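Local atomic coordinates of coiled-coil quantitatively-enriched protein 1 (Schizosaccharomyces pombe, PDB entry 7CUJ), a protein that links telomeres to the meiotic centrosome, is needed for telomere clustering in meiotic prophase, and takes part in telomere length regulation and chromosome segregation. Residues 212-216 and 217-221. Residues are numbered along the deposited sequence; the frame is centred on the assembly and turned at random.
Sequences IHLGS and IEHAI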
loop_
_atom_site.group_PDB
_atom_site.type_symbol
_atom_site.label_atom_id
_atom_site.label_comp_id
_atom_site.label_asym_id
_atom_site.label_seq_id
_atom_site.Cartn_x
_atom_site.Cartn_y
_atom_site.Cartn_z
ATOM N N ILE A 212 -27.665 -12.262 4.129
ATOM C CA ILE A 212 -26.499 -11.986 3.309
ATOM C C ILE A 212 -26.609 -10.561 2.777
ATOM O O ILE A 212 -27.571 -10.227 2.089
ATOM C CB ILE A 212 -26.368 -13.024 2.174
ATOM C CG1 ILE A 212 -26.140 -14.434 2.732
ATOM C CG2 ILE A 212 -25.266 -12.620 1.204
ATOM C CD1 ILE A 212 -26.185 -15.535 1.696
ATOM N N HIS A 213 -25.614 -9.730 3.102
ATOM C CA HIS A 213 -25.597 -8.355 2.629
ATOM C C HIS A 213 -25.239 -8.312 1.146
ATOM O O HIS A 213 -24.255 -8.919 0.722
ATOM C CB HIS A 213 -24.661 -7.484 3.476
ATOM C CG HIS A 213 -25.365 -6.747 4.562
ATOM N ND1 HIS A 213 -25.014 -6.879 5.889
ATOM C CD2 HIS A 213 -26.400 -5.881 4.527
ATOM C CE1 HIS A 213 -25.801 -6.122 6.627
ATOM N NE2 HIS A 213 -26.657 -5.497 5.815
ATOM N N LEU A 214 -26.055 -7.581 0.378
ATOM C CA LEU A 214 -25.859 -7.429 -1.054
ATOM C C LEU A 214 -24.580 -6.634 -1.306
ATOM O O LEU A 214 -24.421 -5.521 -0.799
ATOM C CB LEU A 214 -27.076 -6.727 -1.668
ATOM C CG LEU A 214 -28.356 -7.559 -1.784
ATOM C CD1 LEU A 214 -29.571 -6.658 -1.947
ATOM C CD2 LEU A 214 -28.273 -8.529 -2.950
ATOM N N GLY A 215 -23.670 -7.243 -2.077
ATOM C CA GLY A 215 -22.456 -6.588 -2.539
ATOM C C GLY A 215 -21.302 -6.706 -1.546
ATOM O O GLY A 215 -20.234 -6.145 -1.781
ATOM N N SER A 216 -21.528 -7.440 -0.449
ATOM C CA SER A 216 -20.527 -7.635 0.588
ATOM C C SER A 216 -19.696 -8.881 0.282
ATOM O O SER A 216 -19.919 -9.535 -0.735
ATOM C CB SER A 216 -21.176 -7.721 1.950
ATOM O OG SER A 216 -21.872 -8.949 2.106
ATOM N N ILE A 217 -18.750 -9.199 1.179
ATOM C CA ILE A 217 -17.954 -10.415 1.096
ATOM C C ILE A 217 -18.850 -11.641 1.255
ATOM O O ILE A 217 -18.511 -12.717 0.767
ATOM C CB ILE A 217 -16.795 -10.422 2.117
ATOM C CG1 ILE A 217 -15.836 -11.585 1.843
ATOM C CG2 ILE A 217 -17.320 -10.446 3.547
ATOM C CD1 ILE A 217 -14.482 -11.446 2.485
ATOM N N GLU A 218 -19.978 -11.463 1.953
ATOM C CA GLU A 218 -20.934 -12.531 2.193
ATOM C C GLU A 218 -21.522 -12.976 0.856
ATOM O O GLU A 218 -21.621 -14.170 0.585
ATOM C CB GLU A 218 -22.048 -12.058 3.129
ATOM C CG GLU A 218 -21.571 -11.567 4.484
ATOM C CD GLU A 218 -22.691 -11.383 5.497
ATOM O OE1 GLU A 218 -23.664 -10.655 5.191
ATOM O OE2 GLU A 218 -22.596 -11.974 6.588
ATOM N N HIS A 219 -21.896 -11.993 0.029
ATOM C CA HIS A 219 -22.398 -12.224 -1.316
ATOM C C HIS A 219 -21.353 -12.959 -2.153
ATOM O O HIS A 219 -21.690 -13.897 -2.873
ATOM C CB HIS A 219 -22.805 -10.888 -1.954
ATOM C CG HIS A 219 -23.673 -11.024 -3.158
ATOM N ND1 HIS A 219 -24.331 -9.942 -3.711
ATOM C CD2 HIS A 219 -24.003 -12.095 -3.910
ATOM C CE1 HIS A 219 -25.022 -10.338 -4.760
ATOM N NE2 HIS A 219 -24.839 -11.656 -4.901
ATOM N N ALA A 220 -20.088 -12.530 -2.037
ATOM C CA ALA A 220 -18.991 -13.091 -2.810
ATOM C C ALA A 220 -18.726 -14.540 -2.401
ATOM O O ALA A 220 -18.553 -15.403 -3.259
ATOM C CB ALA A 220 -17.756 -12.232 -2.667
ATOM N N ILE A 221 -18.698 -14.795 -1.089
ATOM C CA ILE A 221 -18.516 -16.142 -0.569
ATOM C C ILE A 221 -19.634 -17.047 -1.096
ATOM O O ILE A 221 -19.380 -18.191 -1.471
ATOM C CB ILE A 221 -18.420 -16.135 0.971
ATOM C CG1 ILE A 221 -17.082 -15.549 1.438
ATOM C CG2 ILE A 221 -18.651 -17.528 1.543
ATOM C CD1 ILE A 221 -17.074 -15.065 2.871
#
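Ser216 caps the first turn of helix 217-223: its OG accepts from Glu218 N at 3.2 Å, a bent bond (136°), and donates to His213 O at 2.8 Å. Placed between backbone N and carbonyl carbon (chi1 72°), the hydroxyl can serve both. Two side chains of the helix reach back, Glu218 to strand 208-213 and His219 to the loop beyond it. Glu218 OE1 takes His213 N at 3.0 Å on its anti side, almost straight (167°), and His219 ND1 receives Gly215 N at 3.2 Å within the plane of its ring. Between them, Ile212 CG2 packs 3.6 Å from His219 N. His213 to Ser216 form a type II turn, with Gly215 at positive phi. Farther out, Lys103 makes a salt bridge to Glu218 OE1, Ile191 N binds OE2, and Met308 O holds His219 NE2, fixing both side chains. Exchanging Ser216 for alanine removes the hydroxyl and is likely to leave Glu218 N without its cap and His213 O without that donor, weakening the link between turn and helix. Here a parallel strand of the central sheet passes into a buried helix; because His219 NE2 meets a carbonyl while ND1 accepts, the ring is probably neutral, protonated on NE2.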